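Local coordinates for Lmaj004144AAA protein (Leishmania major, PDB 1Y63), which probably transfers phosphate reversibly between ATP and AMP as an adenylate kinase of the AK6 subfamily, and probably also hydrolyses ATP during ribosome maturation, at residues V104-L118 with N131-A144. Residues are numbered along the deposited sequence; the frame is centred on the assembly and turned at random.
Sequences VVVLHTSTEVLFERL and NMEAEIQCICEEEA. With ADP (adenosine-5'-diphosphate), chain Q.
Glu135 and Glu141 hold the imidazole of His108 between them at the end of strand 103-108. Glu135 can be followed outward. Glu135 CB lies 3.7 Å from Leu114 CD2, and CG continues along that methyl and passes Thr109 O. The chain is bent by the rotation about CB-CG (chi2 67°), which turns the carboxylate toward the strand end. Glu135 OE2 accepts two N-H groups from opposite faces of the carboxylate plane: His108 ND1 at 2.7 Å and Thr109 N at 3.1 Å. OE1 is held by Thr18 and by a water that also bonds to Leu107 O. At the other ring nitrogen, still at the ring edge, His108 NE2 donates to Glu141 OE1 at 2.6 Å, on its anti side. Glu141 OE2 forms a salt bridge with Arg145. Earlier along the strand, Val106 CG2 packs on Ala144 CB at 3.6 Å. Farther along, Met132 fills a hole formed by Thr111, Leu114, Phe115 and Leu118. Met132 SD lies 3.9 Å from Leu114 CG and at the edge of the Phe115 ring, a Met-aromatic contact. The contact thus joins the central parallel sheet of a P-loop kinase fold to helices 125-136 and 139-147, the first beginning within the predicted LID, while helix 111-120 carries Arg117 over the adenine of ADP. With both ring nitrogens donating to carboxylates, His108 is probably protonated, its positive charge offset by the two glutamates.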
ATOM      1  N   VAL A 104      -3.092   7.610   3.872  1.00 18.49           N
ATOM      2  CA  VAL A 104      -2.022   6.872   3.201  1.00 16.90           C
ATOM      3  C   VAL A 104      -1.005   6.511   4.262  1.00 19.82           C
ATOM      4  O   VAL A 104      -0.542   7.376   4.982  1.00 21.07           O
ATOM      5  CB  VAL A 104      -1.358   7.689   2.090  1.00 18.07           C
ATOM      6  CG1 VAL A 104      -0.190   6.947   1.473  1.00 18.19           C
ATOM      7  CG2 VAL A 104      -2.398   8.024   1.024  1.00 21.90           C
ATOM      8  N   VAL A 105      -0.730   5.226   4.406  1.00 17.43           N
ATOM      9  CA  VAL A 105       0.200   4.738   5.412  1.00 18.31           C
ATOM     10  C   VAL A 105       1.413   4.225   4.699  1.00 17.67           C
ATOM     11  O   VAL A 105       1.301   3.369   3.807  1.00 19.00           O
ATOM     12  CB  VAL A 105      -0.421   3.584   6.217  1.00 18.27           C
ATOM     13  CG1 VAL A 105       0.535   3.099   7.266  1.00 20.20           C
ATOM     14  CG2 VAL A 105      -1.743   3.993   6.821  1.00 18.53           C
ATOM     15  N   VAL A 106       2.584   4.768   5.036  1.00 16.69           N
ATOM     16  CA  VAL A 106       3.837   4.309   4.431  1.00 16.64           C
ATOM     17  C   VAL A 106       4.590   3.518   5.493  1.00 18.28           C
ATOM     18  O   VAL A 106       4.882   4.053   6.568  1.00 18.19           O
ATOM     19  CB  VAL A 106       4.728   5.496   3.981  1.00 16.93           C
ATOM     20  CG1 VAL A 106       6.049   4.988   3.363  1.00 21.10           C
ATOM     21  CG2 VAL A 106       4.040   6.429   3.026  1.00 20.05           C
ATOM     22  N   LEU A 107       4.940   2.271   5.150  1.00 18.52           N
ATOM     23  CA  LEU A 107       5.661   1.383   6.037  1.00 17.96           C
ATOM     24  C   LEU A 107       7.154   1.410   5.742  1.00 19.30           C
ATOM     25  O   LEU A 107       7.563   1.421   4.592  1.00 20.03           O
ATOM     26  CB  LEU A 107       5.143  -0.050   5.921  1.00 18.99           C
ATOM     27  CG  LEU A 107       3.629  -0.244   6.122  1.00 19.05           C
ATOM     28  CD1 LEU A 107       3.235  -1.714   6.016  1.00 19.91           C
ATOM     29  CD2 LEU A 107       3.246   0.336   7.426  1.00 18.34           C
ATOM     30  N   HIS A 108       7.934   1.441   6.822  1.00 18.32           N
ATOM     31  CA  HIS A 108       9.381   1.287   6.781  1.00 19.28           C
ATOM     32  C   HIS A 108       9.813   0.078   7.569  1.00 20.67           C
ATOM     33  O   HIS A 108       9.123  -0.345   8.499  1.00 21.74           O
ATOM     34  CB  HIS A 108      10.047   2.532   7.358  1.00 19.14           C
ATOM     35  CG  HIS A 108      10.065   3.687   6.410  1.00 20.89           C
ATOM     36  ND1 HIS A 108      10.752   3.645   5.214  1.00 26.72           N
ATOM     37  CD2 HIS A 108       9.518   4.918   6.488  1.00 26.41           C
ATOM     38  CE1 HIS A 108      10.621   4.808   4.598  1.00 28.17           C
ATOM     39  NE2 HIS A 108       9.891   5.603   5.357  1.00 24.76           N
ATOM     40  N   THR A 109      10.970  -0.477   7.222  1.00 18.93           N
ATOM     41  CA  THR A 109      11.501  -1.631   7.932  1.00 19.86           C
ATOM     42  C   THR A 109      13.023  -1.471   7.982  1.00 22.93           C
ATOM     43  O   THR A 109      13.635  -1.049   6.983  1.00 22.84           O
ATOM     44  CB  THR A 109      11.094  -2.939   7.201  1.00 20.11           C
ATOM     45  OG1 THR A 109       9.657  -3.020   7.102  1.00 21.59           O
ATOM     46  CG2 THR A 109      11.554  -4.171   7.903  1.00 26.28           C
ATOM     47  N   SER A 110      13.624  -1.763   9.131  1.00 21.14           N
ATOM     48  CA  SER A 110      15.075  -1.696   9.269  1.00 20.21           C
ATOM     49  C   SER A 110      15.733  -2.608   8.258  1.00 21.77           C
ATOM     50  O   SER A 110      15.181  -3.620   7.884  1.00 20.99           O
ATOM     51  CB  SER A 110      15.487  -2.093  10.690  0.50 23.04           C
ATOM     52  OG  SER A 110      14.891  -1.221  11.648  0.50 26.99           O
ATOM     53  N   THR A 111      16.942  -2.264   7.829  1.00 22.90           N
ATOM     54  CA  THR A 111      17.563  -3.020   6.740  1.00 26.68           C
ATOM     55  C   THR A 111      17.770  -4.500   7.103  1.00 23.85           C
ATOM     56  O   THR A 111      17.498  -5.397   6.283  1.00 22.16           O
ATOM     57  CB  THR A 111      18.870  -2.339   6.237  1.00 30.96           C
ATOM     58  OG1 THR A 111      19.638  -3.273   5.468  1.00 43.85           O
ATOM     59  CG2 THR A 111      19.674  -1.896   7.356  1.00 26.30           C
ATOM     60  N   GLU A 112      18.213  -4.786   8.322  1.00 23.64           N
ATOM     61  CA  GLU A 112      18.391  -6.176   8.748  1.00 24.30           C
ATOM     62  C   GLU A 112      17.108  -7.007   8.702  1.00 25.14           C
ATOM     63  O   GLU A 112      17.098  -8.163   8.244  1.00 22.60           O
ATOM     64  CB  GLU A 112      18.973  -6.253  10.165  1.00 27.62           C
ATOM     65  CG  GLU A 112      20.428  -5.896  10.253  0.50 30.00           C
ATOM     66  CD  GLU A 112      20.826  -5.457  11.650  0.10 28.40           C
ATOM     67  OE1 GLU A 112      20.441  -6.138  12.623  0.10 27.84           O
ATOM     68  OE2 GLU A 112      21.518  -4.425  11.773  0.10 28.83           O
ATOM     69  N   VAL A 113      16.017  -6.412   9.168  1.00 21.97           N
ATOM     70  CA  VAL A 113      14.720  -7.105   9.189  1.00 21.97           C
ATOM     71  C   VAL A 113      14.225  -7.301   7.767  1.00 20.47           C
ATOM     72  O   VAL A 113      13.747  -8.362   7.414  1.00 20.34           O
ATOM     73  CB  VAL A 113      13.707  -6.338  10.073  1.00 22.92           C
ATOM     74  CG1 VAL A 113      12.313  -6.956  10.013  1.00 27.20           C
ATOM     75  CG2 VAL A 113      14.184  -6.322  11.519  1.00 26.32           C
ATOM     76  N   LEU A 114      14.358  -6.265   6.946  1.00 19.74           N
ATOM     77  CA  LEU A 114      13.886  -6.326   5.559  1.00 17.70           C
ATOM     78  C   LEU A 114      14.623  -7.373   4.750  1.00 19.40           C
ATOM     79  O   LEU A 114      14.028  -8.151   3.986  1.00 19.45           O
ATOM     80  CB  LEU A 114      14.009  -4.960   4.907  1.00 17.92           C
ATOM     81  CG  LEU A 114      13.408  -4.856   3.511  1.00 19.10           C
ATOM     82  CD1 LEU A 114      11.916  -5.141   3.578  1.00 21.02           C
ATOM     83  CD2 LEU A 114      13.643  -3.472   2.892  1.00 21.10           C
ATOM     84  N   PHE A 115      15.937  -7.380   4.889  1.00 18.94           N
ATOM     85  CA  PHE A 115      16.755  -8.366   4.171  1.00 18.75           C
ATOM     86  C   PHE A 115      16.293  -9.794   4.470  1.00 16.87           C
ATOM     87  O   PHE A 115      16.207 -10.637   3.571  1.00 19.16           O
ATOM     88  CB  PHE A 115      18.215  -8.169   4.555  1.00 17.01           C
ATOM     89  CG  PHE A 115      19.183  -8.965   3.714  1.00 16.95           C
ATOM     90  CD1 PHE A 115      19.677  -8.463   2.513  1.00 18.10           C
ATOM     91  CD2 PHE A 115      19.590 -10.231   4.127  1.00 16.46           C
ATOM     92  CE1 PHE A 115      20.574  -9.202   1.753  1.00 18.35           C
ATOM     93  CE2 PHE A 115      20.494 -10.972   3.373  1.00 18.34           C
ATOM     94  CZ  PHE A 115      20.971 -10.455   2.175  1.00 16.74           C
ATOM     95  N   GLU A 116      16.003 -10.068   5.737  1.00 19.79           N
ATOM     96  CA  GLU A 116      15.575 -11.410   6.129  1.00 20.77           C
ATOM     97  C   GLU A 116      14.214 -11.758   5.546  1.00 20.80           C
ATOM     98  O   GLU A 116      13.995 -12.860   5.050  1.00 21.22           O
ATOM     99  CB  GLU A 116      15.605 -11.537   7.656  1.00 22.63           C
ATOM    100  CG  GLU A 116      17.008 -11.453   8.230  0.50 20.99           C
ATOM    101  CD  GLU A 116      17.054 -11.285   9.753  0.50 31.68           C
ATOM    102  OE1 GLU A 116      16.020 -10.941  10.370  0.50 38.84           O
ATOM    103  OE2 GLU A 116      18.148 -11.490  10.332  0.50 35.93           O
ATOM    104  N   ARG A 117      13.283 -10.805   5.585  1.00 20.10           N
ATOM    105  CA  ARG A 117      11.971 -11.024   5.001  1.00 20.54           C
ATOM    106  C   ARG A 117      12.052 -11.335   3.518  1.00 22.34           C
ATOM    107  O   ARG A 117      11.361 -12.201   3.007  1.00 23.11           O
ATOM    108  CB  ARG A 117      11.096  -9.793   5.201  1.00 20.94           C
ATOM    109  CG  ARG A 117      10.688  -9.562   6.618  1.00 18.96           C
ATOM    110  CD  ARG A 117       9.828  -8.334   6.717  1.00 19.69           C
ATOM    111  NE  ARG A 117       9.501  -8.009   8.121  1.00 18.76           N
ATOM    112  CZ  ARG A 117       8.809  -6.926   8.476  1.00 20.43           C
ATOM    113  NH1 ARG A 117       8.380  -6.057   7.559  1.00 20.54           N
ATOM    114  NH2 ARG A 117       8.607  -6.662   9.754  1.00 19.58           N
ATOM    115  N   LEU A 118      12.873 -10.578   2.804  1.00 18.93           N
ATOM    116  CA  LEU A 118      13.011 -10.764   1.376  1.00 19.17           C
ATOM    117  C   LEU A 118      13.674 -12.103   1.027  1.00 22.51           C
ATOM    118  O   LEU A 118      13.369 -12.694  -0.003  1.00 27.13           O
ATOM    119  CB  LEU A 118      13.745  -9.563   0.764  1.00 19.68           C
ATOM    120  CG  LEU A 118      12.991  -8.226   0.809  1.00 19.62           C
ATOM    121  CD1 LEU A 118      13.949  -7.098   0.393  1.00 25.13           C
ATOM    122  CD2 LEU A 118      11.731  -8.267  -0.050  1.00 26.02           C
ATOM    123  N   ASN A 131      15.435  -3.914  -3.903  1.00 19.48           N
ATOM    124  CA  ASN A 131      14.470  -3.494  -2.904  1.00 19.06           C
ATOM    125  C   ASN A 131      15.138  -2.925  -1.667  1.00 19.41           C
ATOM    126  O   ASN A 131      14.668  -1.962  -1.100  1.00 19.66           O
ATOM    127  CB  ASN A 131      13.525  -4.630  -2.537  1.00 20.34           C
ATOM    128  CG  ASN A 131      12.526  -4.943  -3.628  1.00 23.39           C
ATOM    129  OD1 ASN A 131      11.966  -4.037  -4.257  1.00 28.79           O
ATOM    130  ND2 ASN A 131      12.225  -6.219  -3.787  1.00 25.04           N
ATOM    131  N   MET A 132      16.266  -3.490  -1.249  1.00 17.45           N
ATOM    132  CA  MET A 132      16.985  -2.935  -0.116  1.00 18.75           C
ATOM    133  C   MET A 132      17.446  -1.505  -0.392  1.00 18.69           C
ATOM    134  O   MET A 132      17.376  -0.646   0.488  1.00 21.95           O
ATOM    135  CB  MET A 132      18.217  -3.798   0.181  1.00 19.79           C
ATOM    136  CG  MET A 132      17.899  -5.216   0.626  1.00 24.93           C
ATOM    137  SD  MET A 132      17.089  -5.253   2.230  1.00 27.95           S
ATOM    138  CE  MET A 132      18.371  -4.634   3.264  1.00 32.12           C
ATOM    139  N   GLU A 133      17.939  -1.267  -1.609  1.00 18.91           N
ATOM    140  CA  GLU A 133      18.393   0.066  -1.992  1.00 18.37           C
ATOM    141  C   GLU A 133      17.190   1.022  -2.041  1.00 18.57           C
ATOM    142  O   GLU A 133      17.292   2.160  -1.584  1.00 20.77           O
ATOM    143  CB  GLU A 133      19.107  -0.014  -3.348  1.00 20.92           C
ATOM    144  CG  GLU A 133      19.607   1.315  -3.897  1.00 26.80           C
ATOM    145  CD  GLU A 133      20.648   1.984  -3.046  1.00 31.51           C
ATOM    146  OE1 GLU A 133      21.068   1.429  -1.996  1.00 35.99           O
ATOM    147  OE2 GLU A 133      21.060   3.087  -3.450  1.00 37.32           O
ATOM    148  N   ALA A 134      16.060   0.550  -2.556  1.00 19.93           N
ATOM    149  CA  ALA A 134      14.847   1.411  -2.627  1.00 19.80           C
ATOM    150  C   ALA A 134      14.409   1.859  -1.233  1.00 20.63           C
ATOM    151  O   ALA A 134      13.985   3.002  -1.033  1.00 22.21           O
ATOM    152  CB  ALA A 134      13.732   0.709  -3.330  1.00 22.76           C
ATOM    153  N   GLU A 135      14.532   0.971  -0.255  1.00 18.82           N
ATOM    154  CA  GLU A 135      14.167   1.316   1.116  1.00 19.60           C
ATOM    155  C   GLU A 135      15.136   2.328   1.709  1.00 21.18           C
ATOM    156  O   GLU A 135      14.723   3.318   2.311  1.00 21.05           O
ATOM    157  CB  GLU A 135      14.048   0.054   1.967  1.00 20.42           C
ATOM    158  CG  GLU A 135      13.719   0.272   3.444  1.00 20.71           C
ATOM    159  CD  GLU A 135      12.334   0.836   3.718  1.00 21.23           C
ATOM    160  OE1 GLU A 135      11.485   0.860   2.795  1.00 21.19           O
ATOM    161  OE2 GLU A 135      12.105   1.277   4.889  1.00 22.75           O
ATOM    162  N   ILE A 136      16.427   2.110   1.494  1.00 19.59           N
ATOM    163  CA  ILE A 136      17.462   3.056   1.970  1.00 21.07           C
ATOM    164  C   ILE A 136      17.278   4.440   1.347  1.00 21.67           C
ATOM    165  O   ILE A 136      17.534   5.472   2.008  1.00 23.47           O
ATOM    166  CB  ILE A 136      18.887   2.531   1.644  1.00 22.79           C
ATOM    167  CG1 ILE A 136      19.142   1.218   2.384  0.50 21.07           C
ATOM    168  CG2 ILE A 136      19.941   3.554   2.043  0.50 21.27           C
ATOM    169  CD1 ILE A 136      20.250   0.414   1.775  0.50 19.44           C
ATOM    170  N   GLN A 137      16.844   4.480   0.088  1.00 20.48           N
ATOM    171  CA  GLN A 137      16.667   5.756  -0.628  1.00 20.42           C
ATOM    172  C   GLN A 137      15.293   6.385  -0.379  1.00 22.49           C
ATOM    173  O   GLN A 137      14.999   7.446  -0.922  1.00 22.92           O
ATOM    174  CB  GLN A 137      16.901   5.587  -2.132  1.00 21.91           C
ATOM    175  CG  GLN A 137      18.319   5.127  -2.509  1.00 26.23           C
ATOM    176  CD  GLN A 137      19.393   6.128  -2.137  1.00 38.67           C
ATOM    177  OE1 GLN A 137      19.117   7.313  -1.959  1.00 42.86           O
ATOM    178  NE2 GLN A 137      20.636   5.655  -2.013  1.00 43.04           N
ATOM    179  N   CYS A 138      14.484   5.760   0.475  0.70 22.37           N
ATOM    180  CA  CYS A 138      13.123   6.248   0.837  0.70 22.30           C
ATOM    181  C   CYS A 138      12.241   6.512  -0.380  0.70 22.07           C
ATOM    182  O   CYS A 138      11.458   7.451  -0.385  0.70 22.24           O
ATOM    183  CB  CYS A 138      13.190   7.497   1.718  0.70 24.65           C
ATOM    184  SG  CYS A 138      13.968   7.216   3.312  0.70 31.17           S
ATOM    185  N   ILE A 139      12.349   5.671  -1.401  1.00 22.95           N
ATOM    186  CA  ILE A 139      11.642   5.907  -2.676  1.00 21.82           C
ATOM    187  C   ILE A 139      10.132   5.980  -2.465  1.00 22.50           C
ATOM    188  O   ILE A 139       9.463   6.940  -2.912  1.00 22.32           O
ATOM    189  CB  ILE A 139      12.007   4.827  -3.718  1.00 25.59           C
ATOM    190  CG1 ILE A 139      13.509   4.895  -4.034  1.00 26.89           C
ATOM    191  CG2 ILE A 139      11.124   4.953  -4.957  1.00 28.63           C
ATOM    192  CD1 ILE A 139      13.999   6.210  -4.581  1.00 29.92           C
ATOM    193  N   CYS A 140       9.586   4.993  -1.766  0.70 21.07           N
ATOM    194  CA  CYS A 140       8.123   4.890  -1.596  0.70 20.06           C
ATOM    195  C   CYS A 140       7.580   6.038  -0.736  0.70 21.00           C
ATOM    196  O   CYS A 140       6.518   6.618  -1.031  0.70 22.62           O
ATOM    197  CB  CYS A 140       7.751   3.525  -1.003  0.70 22.59           C
ATOM    198  SG  CYS A 140       8.163   2.133  -2.082  0.70 26.70           S
ATOM    199  N   GLU A 141       8.299   6.386   0.329  1.00 20.83           N
ATOM    200  CA  GLU A 141       7.855   7.469   1.178  1.00 20.61           C
ATOM    201  C   GLU A 141       7.870   8.776   0.409  1.00 21.84           C
ATOM    202  O   GLU A 141       6.919   9.569   0.479  1.00 21.75           O
ATOM    203  CB  GLU A 141       8.703   7.598   2.439  1.00 22.40           C
ATOM    204  CG  GLU A 141       8.092   8.608   3.395  1.00 25.43           C
ATOM    205  CD  GLU A 141       8.977   8.981   4.568  1.00 32.37           C
ATOM    206  OE1 GLU A 141       9.734   8.131   5.058  1.00 29.20           O
ATOM    207  OE2 GLU A 141       8.894  10.144   5.005  1.00 37.07           O
ATOM    208  N   GLU A 142       8.962   9.030  -0.319  1.00 20.12           N
ATOM    209  CA  GLU A 142       9.044  10.298  -1.067  1.00 20.76           C
ATOM    210  C   GLU A 142       7.937  10.396  -2.108  1.00 18.83           C
ATOM    211  O   GLU A 142       7.368  11.483  -2.319  1.00 21.19           O
ATOM    212  CB  GLU A 142      10.427  10.446  -1.715  1.00 21.89           C
ATOM    213  CG  GLU A 142      11.531  10.642  -0.665  0.50 19.80           C
ATOM    214  CD  GLU A 142      12.945  10.683  -1.228  0.50 30.05           C
ATOM    215  OE1 GLU A 142      13.169  10.309  -2.398  0.50 33.96           O
ATOM    216  OE2 GLU A 142      13.845  11.091  -0.469  0.50 29.84           O
ATOM    217  N   GLU A 143       7.641   9.281  -2.770  1.00 20.34           N
ATOM    218  CA  GLU A 143       6.581   9.262  -3.754  1.00 19.08           C
ATOM    219  C   GLU A 143       5.244   9.613  -3.117  1.00 18.89           C
ATOM    220  O   GLU A 143       4.474  10.416  -3.657  1.00 20.53           O
ATOM    221  CB  GLU A 143       6.490   7.891  -4.411  1.00 20.29           C
ATOM    222  CG  GLU A 143       5.465   7.753  -5.502  1.00 21.86           C
ATOM    223  CD  GLU A 143       5.517   6.444  -6.260  1.00 25.52           C
ATOM    224  OE1 GLU A 143       6.630   5.928  -6.569  1.00 29.10           O
ATOM    225  OE2 GLU A 143       4.433   5.910  -6.580  1.00 22.66           O
ATOM    226  N   ALA A 144       4.931   8.966  -1.993  1.00 19.34           N
ATOM    227  CA  ALA A 144       3.643   9.193  -1.298  1.00 17.63           C
ATOM    228  C   ALA A 144       3.540  10.623  -0.820  1.00 19.26           C
ATOM    229  O   ALA A 144       2.503  11.258  -0.980  1.00 20.31           O
ATOM    230  CB  ALA A 144       3.488   8.227  -0.102  1.00 18.38           C
TER
HETATM  231  PB  ADP Q 301       4.713  -6.748   1.516  1.00 13.55           P
HETATM  232  O1B ADP Q 301       5.692  -7.206   0.452  1.00 13.55           O
HETATM  233  O2B ADP Q 301       4.988  -5.309   1.901  1.00 12.35           O
HETATM  234  O3B ADP Q 301       3.251  -7.033   1.187  1.00 12.14           O
HETATM  235  PA  ADP Q 301       4.292  -8.788   3.541  1.00 13.99           P
HETATM  236  O1A ADP Q 301       3.030  -8.343   4.249  1.00 13.62           O
HETATM  237  O2A ADP Q 301       4.120  -9.872   2.478  1.00 14.81           O
HETATM  238  O3A ADP Q 301       5.063  -7.555   2.900  1.00 11.85           O
HETATM  239  O5' ADP Q 301       5.374  -9.276   4.619  0.50 13.90           O
HETATM  240  C5' ADP Q 301       6.256 -10.336   4.281  0.50 13.24           C
HETATM  241  C4' ADP Q 301       6.489 -11.101   5.561  0.50 10.71           C
HETATM  242  O4' ADP Q 301       7.042 -10.229   6.543  0.50 15.75           O
HETATM  243  C3' ADP Q 301       5.222 -11.644   6.198  0.50 12.86           C
HETATM  244  O3' ADP Q 301       4.778 -12.870   5.623  0.50 14.69           O
HETATM  245  C2' ADP Q 301       5.653 -11.796   7.631  0.50 16.61           C
HETATM  246  O2' ADP Q 301       6.495 -12.934   7.779  0.50 18.42           O
HETATM  247  C1' ADP Q 301       6.549 -10.602   7.827  0.50 15.72           C
HETATM  248  N9  ADP Q 301       5.949  -9.393   8.417  1.00 16.44           N
HETATM  249  C8  ADP Q 301       5.193  -8.409   7.827  1.00 17.22           C
HETATM  250  N7  ADP Q 301       4.903  -7.427   8.709  1.00 16.98           N
HETATM  251  C5  ADP Q 301       5.511  -7.780   9.893  1.00 14.15           C
HETATM  252  C6  ADP Q 301       5.595  -7.167  11.209  1.00 20.07           C
HETATM  253  N6  ADP Q 301       5.006  -5.979  11.448  1.00 18.05           N
HETATM  254  N1  ADP Q 301       6.304  -7.837  12.142  1.00 16.09           N
HETATM  255  C2  ADP Q 301       6.902  -9.026  11.862  1.00 18.29           C
HETATM  256  N3  ADP Q 301       6.885  -9.672  10.681  1.00 16.17           N
HETATM  257  C4  ADP Q 301       6.187  -9.068   9.679  1.00 15.76           C
HETATM  258  O   HOH W   1       9.082   1.918   2.438  1.00 14.92           O